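Local structure of oxidized polyvinyl alcohol hydrolase (Sphingopyxis, 3WLA) at residues P52-G55 / A59-W62; W62-P67 / V82-R87; A171-S176 / N266-I271. The protein hydrolyses beta-diketones such as 4,6-nonanedione, and cleaves oxidized polyvinyl alcohol in the second step of polyvinyl alcohol degradation. All blocks are in the same frame, centred on the assembly; numbering follows the deposited sequence.

Contact 1: P52-G55 / A59-W62; sequences PMVG and ATNW
Val54 touches Ala59 and Thr60 where strand 47-53 gives way to helix 60-65, the strand-to-helix connection of a beta-alpha-beta unit in this alpha/beta-hydrolase. The valine's two branches do separate jobs. CG1, placed anti to the carbonyl carbon (chi1 -74°), reaches the peptide between Ala59 and Thr60, lying 3.4 Å from Ala59 O. CG2 points to the Thr60 side chain, which crosses it at about a right angle, and stops 4.1 Å from Thr60 OG1. No direct hydrogen bond spans the segments; a water does so instead, 2.8 Å from Thr60 OG1, and it accepts a weak bond from Val54 N at 3.4 Å.

Farther out, Val54 O takes a hydrogen bond from Trp114 NE1, while Arg87 and Asn63 also pack on the valine side chain. About 8 Å separates the side chains of Val54 and Ser162, a charge-relay residue by similarity, so this buried connection lies near the probable catalytic centre without touching that serine. Ala59 holds the N-cap position, and Trp62 N makes a weak bond to Ala59 O; the indole folds back so that Ala59 N lies 3.4 Å above its plane, offset toward the rim.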
loop_
_atom_site.group_PDB
_atom_site.type_symbol
_atom_site.label_atom_id
_atom_site.label_comp_id
_atom_site.label_asym_id
_atom_site.label_seq_id
_atom_site.Cartn_x
_atom_site.Cartn_y
_atom_site.Cartn_z
ATOM N N PRO A 52 -4.445 -3.022 6.097
ATOM C CA PRO A 52 -3.044 -3.417 5.985
ATOM C C PRO A 52 -2.830 -4.629 5.086
ATOM O O PRO A 52 -3.549 -5.598 5.225
ATOM C CB PRO A 52 -2.663 -3.716 7.451
ATOM C CG PRO A 52 -3.944 -4.364 7.975
ATOM C CD PRO A 52 -5.024 -3.456 7.380
ATOM N N MET A 53 -1.818 -4.586 4.222
ATOM C CA MET A 53 -1.522 -5.680 3.284
ATOM C C MET A 53 -0.151 -6.256 3.423
ATOM O O MET A 53 0.853 -5.484 3.531
ATOM C CB MET A 53 -1.647 -5.182 1.830
ATOM C CG MET A 53 -3.075 -4.951 1.450
ATOM S SD MET A 53 -3.321 -4.357 -0.191
ATOM C CE MET A 53 -2.519 -2.581 0.025
ATOM N N VAL A 54 -0.089 -7.602 3.420
ATOM C CA VAL A 54 1.189 -8.315 3.489
ATOM C C VAL A 54 1.852 -8.226 2.114
ATOM O O VAL A 54 1.243 -7.824 1.127
ATOM C CB VAL A 54 1.029 -9.854 3.763
ATOM C CG1 VAL A 54 0.651 -10.103 5.225
ATOM C CG2 VAL A 54 -0.081 -10.415 2.880
ATOM N N GLY A 55 3.092 -8.679 2.093
ATOM C CA GLY A 55 3.880 -8.720 0.909
ATOM C C GLY A 55 3.981 -10.112 0.300
ATOM O O GLY A 55 2.984 -10.780 0.005
ATOM N N ALA A 59 1.871 -14.244 6.133
ATOM C CA ALA A 59 0.437 -14.586 6.035
ATOM C C ALA A 59 -0.378 -13.390 6.519
ATOM O O ALA A 59 0.090 -12.685 7.430
ATOM C CB ALA A 59 0.108 -15.792 6.991
ATOM N N THR A 60 -1.597 -13.237 5.997
ATOM C CA THR A 60 -2.487 -12.152 6.443
ATOM C C THR A 60 -2.682 -12.178 7.964
ATOM O O THR A 60 -2.642 -11.111 8.639
ATOM C CB THR A 60 -3.835 -12.216 5.711
ATOM O OG1 THR A 60 -3.617 -11.844 4.340
ATOM C CG2 THR A 60 -4.938 -11.238 6.342
ATOM N N ASN A 61 -2.874 -13.363 8.527
ATOM C CA ASN A 61 -3.056 -13.430 9.973
ATOM C C ASN A 61 -1.797 -13.014 10.765
ATOM O O ASN A 61 -1.927 -12.523 11.874
ATOM C CB ASN A 61 -3.527 -14.813 10.396
ATOM C CG ASN A 61 -5.012 -14.983 10.211
ATOM O OD1 ASN A 61 -5.752 -14.017 10.020
ATOM N ND2 ASN A 61 -5.469 -16.238 10.283
ATOM N N TRP A 62 -0.604 -13.229 10.216
ATOM C CA TRP A 62 0.592 -12.775 10.901
ATOM C C TRP A 62 0.577 -11.259 10.977
ATOM O O TRP A 62 0.832 -10.711 12.026
ATOM C CB TRP A 62 1.873 -13.173 10.190
ATOM C CG TRP A 62 2.038 -14.643 9.983
ATOM C CD1 TRP A 62 1.187 -15.642 10.389
ATOM C CD2 TRP A 62 3.089 -15.268 9.258
ATOM N NE1 TRP A 62 1.655 -16.853 9.946
ATOM C CE2 TRP A 62 2.822 -16.651 9.245
ATOM C CE3 TRP A 62 4.247 -14.793 8.613
ATOM C CZ2 TRP A 62 3.667 -17.563 8.609
ATOM C CZ3 TRP A 62 5.110 -15.715 7.976
ATOM C CH2 TRP A 62 4.807 -17.079 7.980
HETATM O O HOH W 1 -3.058 -9.079 3.945
#

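Contact 2: W62-P67 / V82-R87; sequences WNLNVP and VISPVR
Leu64, on helix 60-65, meets Val82 and Ser84 of strand 81-85, and its side chain can be followed outward atom by atom. Leu64 CB is still 5.4 Å from Ser84 CB. The first torsion sets Leu64 CG anti to the carbonyl carbon (chi1 -71°), which carries the branch point down to the strand, 3.9 Å from Ser84 CB. From there the methyls divide. Leu64 CD1 continues the extended chain and remains 4.0 Å from Ser84 CB. Leu64 CD2 fits between two residues: it is 3.7 Å from Val82 CG1 and 3.9 Å from Ser84 CB, with the leucine and valine side chains sliding past each other in opposite directions. Three leucine carbons thus bear on one serine methylene, so the polar residue contributes to this interface through its carbon.

The serine hydroxyl has a different task. Ser84 OG, anti to its own N (chi1 -168°), hydrogen-bonds to Pro52 O of the adjacent strand. Asn63 OD1 stands 4.3 Å from Ser84 OG, and it receives a weak hydrogen bond from Asn72 ND2.

Around this pair, Val36 of strand 31-38 also packs on Leu64, and Pro52 and Val38 pack on Val82. Ile83, pointing away from helix 60-65, touches Met141 and Val145 of helix 133-145, evidence that successive strand residues serve opposite faces of the sheet. The helix closes just beyond, with Val66 N 2.8 Å from Trp62 O. A helix packed through a leucine against the strand that follows it, with that strand parallel to and beside the one before it, is the beta-alpha-beta crossover from which the alpha/beta-hydrolase fold is built.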
loop_
_atom_site.group_PDB
_atom_site.type_symbol
_atom_site.label_atom_id
_atom_site.label_comp_id
_atom_site.label_asym_id
_atom_site.label_seq_id
_atom_site.Cartn_x
_atom_site.Cartn_y
_atom_site.Cartn_z
ATOM N N TRP A 62 -0.604 -13.229 10.216
ATOM C CA TRP A 62 0.592 -12.775 10.901
ATOM C C TRP A 62 0.577 -11.259 10.977
ATOM O O TRP A 62 0.832 -10.711 12.026
ATOM C CB TRP A 62 1.873 -13.173 10.190
ATOM C CG TRP A 62 2.038 -14.643 9.983
ATOM C CD1 TRP A 62 1.187 -15.642 10.389
ATOM C CD2 TRP A 62 3.089 -15.268 9.258
ATOM N NE1 TRP A 62 1.655 -16.853 9.946
ATOM C CE2 TRP A 62 2.822 -16.651 9.245
ATOM C CE3 TRP A 62 4.247 -14.793 8.613
ATOM C CZ2 TRP A 62 3.667 -17.563 8.609
ATOM C CZ3 TRP A 62 5.110 -15.715 7.976
ATOM C CH2 TRP A 62 4.807 -17.079 7.980
ATOM N N ASN A 63 0.319 -10.601 9.853
ATOM C CA ASN A 63 0.292 -9.164 9.826
ATOM C C ASN A 63 -0.698 -8.609 10.869
ATOM O O ASN A 63 -0.447 -7.578 11.464
ATOM C CB ASN A 63 -0.070 -8.732 8.409
ATOM C CG ASN A 63 -0.246 -7.243 8.265
ATOM O OD1 ASN A 63 -1.304 -6.711 8.608
ATOM N ND2 ASN A 63 0.781 -6.561 7.723
ATOM N N LEU A 64 -1.818 -9.286 11.072
ATOM C CA LEU A 64 -2.817 -8.860 12.031
ATOM C C LEU A 64 -2.495 -9.208 13.467
ATOM O O LEU A 64 -2.824 -8.425 14.389
ATOM C CB LEU A 64 -4.172 -9.525 11.739
ATOM C CG LEU A 64 -4.887 -9.029 10.500
ATOM C CD1 LEU A 64 -6.193 -9.826 10.276
ATOM C CD2 LEU A 64 -5.214 -7.563 10.728
ATOM N N ASN A 65 -1.857 -10.361 13.675
ATOM C CA ASN A 65 -1.683 -10.833 15.053
ATOM C C ASN A 65 -0.336 -11.102 15.617
ATOM O O ASN A 65 -0.224 -11.419 16.814
ATOM C CB ASN A 65 -2.473 -12.142 15.227
ATOM C CG ASN A 65 -3.900 -12.002 14.815
ATOM O OD1 ASN A 65 -4.452 -12.883 14.149
ATOM N ND2 ASN A 65 -4.516 -10.912 15.181
ATOM N N VAL A 66 0.697 -11.037 14.790
ATOM C CA VAL A 66 2.012 -11.348 15.243
ATOM C C VAL A 66 2.825 -10.082 15.222
ATOM O O VAL A 66 2.944 -9.445 14.176
ATOM C CB VAL A 66 2.618 -12.392 14.296
ATOM C CG1 VAL A 66 4.021 -12.696 14.689
ATOM C CG2 VAL A 66 1.714 -13.663 14.307
ATOM N N PRO A 67 3.393 -9.705 16.374
ATOM C CA PRO A 67 4.197 -8.505 16.483
ATOM C C PRO A 67 5.253 -8.356 15.461
ATOM O O PRO A 67 5.401 -7.268 14.916
ATOM C CB PRO A 67 4.768 -8.589 17.879
ATOM C CG PRO A 67 3.652 -9.219 18.630
ATOM C CD PRO A 67 3.196 -10.315 17.711
ATOM N N VAL A 82 -10.232 -2.458 11.204
ATOM C CA VAL A 82 -9.079 -3.013 10.444
ATOM C C VAL A 82 -9.595 -4.140 9.505
ATOM O O VAL A 82 -10.275 -5.083 9.967
ATOM C CB VAL A 82 -8.038 -3.598 11.444
ATOM C CG1 VAL A 82 -6.749 -4.144 10.733
ATOM C CG2 VAL A 82 -7.658 -2.501 12.447
ATOM N N ILE A 83 -9.333 -4.019 8.199
ATOM C CA ILE A 83 -9.750 -5.070 7.258
ATOM C C ILE A 83 -8.476 -5.493 6.486
ATOM O O ILE A 83 -7.866 -4.679 5.800
ATOM C CB ILE A 83 -10.809 -4.551 6.253
ATOM C CG1 ILE A 83 -11.977 -3.905 6.974
ATOM C CG2 ILE A 83 -11.356 -5.714 5.374
ATOM C CD1 ILE A 83 -12.804 -3.056 6.043
ATOM N N SER A 84 -8.035 -6.741 6.633
ATOM C CA SER A 84 -6.835 -7.169 5.915
ATOM C C SER A 84 -7.287 -8.164 4.833
ATOM O O SER A 84 -7.916 -9.197 5.166
ATOM C CB SER A 84 -5.852 -7.844 6.865
ATOM O OG SER A 84 -4.584 -8.018 6.226
ATOM N N PRO A 85 -7.017 -7.850 3.554
ATOM C CA PRO A 85 -7.377 -8.669 2.392
ATOM C C PRO A 85 -6.412 -9.776 2.148
ATOM O O PRO A 85 -5.224 -9.627 2.373
ATOM C CB PRO A 85 -7.403 -7.668 1.256
ATOM C CG PRO A 85 -6.194 -6.787 1.619
ATOM C CD PRO A 85 -6.295 -6.619 3.130
ATOM N N VAL A 86 -6.940 -10.911 1.687
ATOM C CA VAL A 86 -6.126 -12.060 1.367
ATOM C C VAL A 86 -5.701 -12.019 -0.131
ATOM O O VAL A 86 -6.514 -11.720 -1.037
ATOM C CB VAL A 86 -6.894 -13.387 1.666
ATOM C CG1 VAL A 86 -6.037 -14.576 1.212
ATOM C CG2 VAL A 86 -7.160 -13.474 3.223
ATOM N N ARG A 87 -4.430 -12.323 -0.386
ATOM C CA ARG A 87 -3.899 -12.283 -1.769
ATOM C C ARG A 87 -4.565 -13.400 -2.622
ATOM O O ARG A 87 -4.785 -14.495 -2.113
ATOM C CB ARG A 87 -2.382 -12.529 -1.750
ATOM C CG ARG A 87 -1.535 -11.383 -1.119
ATOM C CD ARG A 87 -0.135 -11.870 -0.726
ATOM N NE ARG A 87 -0.324 -12.911 0.292
ATOM C CZ ARG A 87 0.636 -13.672 0.806
ATOM N NH1 ARG A 87 1.915 -13.502 0.414
ATOM N NH2 ARG A 87 0.292 -14.622 1.714
#

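Contact 3: A171-S176 / N266-I271; sequences ALLFDS and NYFSSI
Leu173 CD2 of helix 163-174 meets Tyr267 and Phe268 of helix 257-269, and all the direct contacts between the two segments are apolar. Leu173 CD2 lies 3.3 Å from Tyr267 CE2, tight for two carbons, and its approach to the tyrosine ring is oblique. Leu173 CD2 also lies 4.1 Å from Phe268 CE1, again obliquely, so one leucine branch bears on two successive aromatic residues. Leu172 adds a looser touch, its CB 4.2 Å from Phe268 CZ. The two rings meet each other as well: Tyr267 CD2 sits 3.8 Å above the Phe268 plane, offset toward the rim.

The segments carry the last turns of helices 163-174 and 257-269 and the residues after them; in this alpha/beta-hydrolase the two helices pack side by side over the central sheet. Consistent with this, Val234 of strand 232-238 touches both Leu172 and Phe268. Helix 163-174 directly follows Ser162, probably the nucleophile of a GxSxG elbow.

Hydrogen bonds hold the aromatic side rather than joining the helices. Chi1 of 174° turns the Tyr267 ring away from its own backbone N, past Leu173, and its OH hydrogen-bonds to Pro226 O. An alanine at Tyr267 would remove the ring and is likely to leave Pro226 O without this partner and a gap beside Leu173 CD2. At the helix end Tyr267 O accepts from Ser270 N at 3.0 Å; Ser270 OG is modelled 2.5 Å from Tyr267 O, shorter than a normal hydrogen bond, so that length is doubtful.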
loop_
_atom_site.group_PDB
_atom_site.type_symbol
_atom_site.label_atom_id
_atom_site.label_comp_id
_atom_site.label_asym_id
_atom_site.label_seq_id
_atom_site.Cartn_x
_atom_site.Cartn_y
_atom_site.Cartn_z
ATOM N N ALA A 171 -3.083 1.354 -5.807
ATOM C CA ALA A 171 -4.472 1.736 -5.483
ATOM C C ALA A 171 -4.603 3.242 -5.265
ATOM O O ALA A 171 -5.653 3.840 -5.634
ATOM C CB ALA A 171 -4.945 0.966 -4.229
ATOM N N LEU A 172 -3.572 3.880 -4.692
ATOM C CA LEU A 172 -3.647 5.343 -4.473
ATOM C C LEU A 172 -3.545 6.105 -5.796
ATOM O O LEU A 172 -4.035 7.249 -5.905
ATOM C CB LEU A 172 -2.548 5.852 -3.521
ATOM C CG LEU A 172 -2.597 5.303 -2.069
ATOM C CD1 LEU A 172 -1.506 5.900 -1.261
ATOM C CD2 LEU A 172 -3.923 5.598 -1.405
ATOM N N LEU A 173 -2.885 5.486 -6.780
ATOM C CA LEU A 173 -2.704 6.111 -8.082
ATOM C C LEU A 173 -3.903 5.950 -8.975
ATOM O O LEU A 173 -4.239 6.869 -9.757
ATOM C CB LEU A 173 -1.452 5.559 -8.799
ATOM C CG LEU A 173 -0.080 5.995 -8.211
ATOM C CD1 LEU A 173 1.060 5.185 -8.853
ATOM C CD2 LEU A 173 0.153 7.475 -8.396
ATOM N N PHE A 174 -4.518 4.785 -8.909
ATOM C CA PHE A 174 -5.693 4.492 -9.723
ATOM C C PHE A 174 -7.052 4.812 -9.110
ATOM O O PHE A 174 -8.004 5.029 -9.829
ATOM C CB PHE A 174 -5.775 3.014 -10.068
ATOM C CG PHE A 174 -4.989 2.634 -11.294
ATOM C CD1 PHE A 174 -5.527 2.820 -12.555
ATOM C CD2 PHE A 174 -3.667 2.139 -11.177
ATOM C CE1 PHE A 174 -4.774 2.541 -13.699
ATOM C CE2 PHE A 174 -2.894 1.848 -12.304
ATOM C CZ PHE A 174 -3.455 2.057 -13.589
ATOM N N ASP A 175 -7.130 4.824 -7.786
ATOM C CA ASP A 175 -8.408 5.000 -7.124
ATOM C C ASP A 175 -8.338 6.005 -5.982
ATOM O O ASP A 175 -8.828 5.767 -4.866
ATOM C CB ASP A 175 -8.851 3.609 -6.622
ATOM C CG ASP A 175 -10.345 3.532 -6.324
ATOM O OD1 ASP A 175 -11.055 4.466 -6.702
ATOM O OD2 ASP A 175 -10.815 2.527 -5.733
ATOM N N SER A 176 -7.755 7.158 -6.256
ATOM C CA SER A 176 -7.664 8.179 -5.233
ATOM C C SER A 176 -9.044 8.782 -4.877
ATOM O O SER A 176 -9.182 9.489 -3.895
ATOM C CB SER A 176 -6.709 9.278 -5.682
ATOM O OG SER A 176 -7.190 9.956 -6.829
ATOM N N ASN A 266 8.688 11.675 -4.642
ATOM C CA ASN A 266 8.792 12.780 -5.588
ATOM C C ASN A 266 7.448 13.054 -6.272
ATOM O O ASN A 266 6.993 14.218 -6.363
ATOM C CB ASN A 266 9.829 12.462 -6.657
ATOM C CG ASN A 266 11.270 12.552 -6.140
ATOM O OD1 ASN A 266 11.548 13.016 -5.021
ATOM N ND2 ASN A 266 12.198 12.136 -6.989
ATOM N N TYR A 267 6.834 11.994 -6.761
ATOM C CA TYR A 267 5.550 12.099 -7.429
ATOM C C TYR A 267 4.417 12.651 -6.541
ATOM O O TYR A 267 3.750 13.633 -6.907
ATOM C CB TYR A 267 5.119 10.732 -7.967
ATOM C CG TYR A 267 3.735 10.784 -8.523
ATOM C CD1 TYR A 267 3.506 11.252 -9.818
ATOM C CD2 TYR A 267 2.631 10.458 -7.728
ATOM C CE1 TYR A 267 2.188 11.406 -10.323
ATOM C CE2 TYR A 267 1.298 10.608 -8.208
ATOM C CZ TYR A 267 1.086 11.082 -9.508
ATOM O OH TYR A 267 -0.208 11.210 -9.983
ATOM N N PHE A 268 4.178 12.009 -5.389
ATOM C CA PHE A 268 3.125 12.455 -4.484
ATOM C C PHE A 268 3.389 13.872 -3.923
ATOM O O PHE A 268 2.459 14.653 -3.643
ATOM C CB PHE A 268 2.992 11.472 -3.330
ATOM C CG PHE A 268 2.381 10.171 -3.723
ATOM C CD1 PHE A 268 1.100 10.127 -4.261
ATOM C CD2 PHE A 268 3.070 8.975 -3.502
ATOM C CE1 PHE A 268 0.485 8.927 -4.568
ATOM C CE2 PHE A 268 2.461 7.743 -3.813
ATOM C CZ PHE A 268 1.160 7.721 -4.344
ATOM N N SER A 269 4.664 14.203 -3.745
ATOM C CA SER A 269 4.989 15.526 -3.246
ATOM C C SER A 269 4.714 16.574 -4.336
ATOM O O SER A 269 4.634 17.760 -4.038
ATOM C CB SER A 269 6.470 15.602 -2.850
ATOM O OG SER A 269 6.711 14.920 -1.624
ATOM N N SER A 270 4.625 16.135 -5.590
ATOM C CA SER A 270 4.415 17.056 -6.682
ATOM C C SER A 270 2.953 17.310 -6.966
ATOM O O SER A 270 2.647 18.179 -7.800
ATOM C CB SER A 270 5.056 16.552 -7.953
ATOM O OG SER A 270 4.264 15.530 -8.524
ATOM N N ILE A 271 2.059 16.567 -6.302
ATOM C CA ILE A 271 0.634 16.734 -6.505
ATOM C C ILE A 271 0.138 17.650 -5.381
ATOM O O ILE A 271 0.067 17.265 -4.212
ATOM C CB ILE A 271 -0.093 15.386 -6.466
ATOM C CG1 ILE A 271 0.502 14.425 -7.511
ATOM C CG2 ILE A 271 -1.573 15.597 -6.668
ATOM C CD1 ILE A 271 0.272 14.774 -9.000
#

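How the contacts relate
Contacts 1 and 2 are parts of one unit: their centres are about 4 Å apart, they share Trp62 and helix 60-65, and they reach the neighbouring parallel strands 47-53 and 81-85. In chain order contact 1 leads directly into contact 2, so together they trace strand, helix and strand. Contact 3 comes later and lies on the opposite side of the chain's centre, its centre about 23 Å from that of contact 1 and about 24 Å from that of contact 2. It reaches the same mixed sheet through Val234 of strand 232-238. The contacts thus appear to pack different helices on parts of the sheet either side of strand 155-161, which leads to the probable nucleophile Ser162.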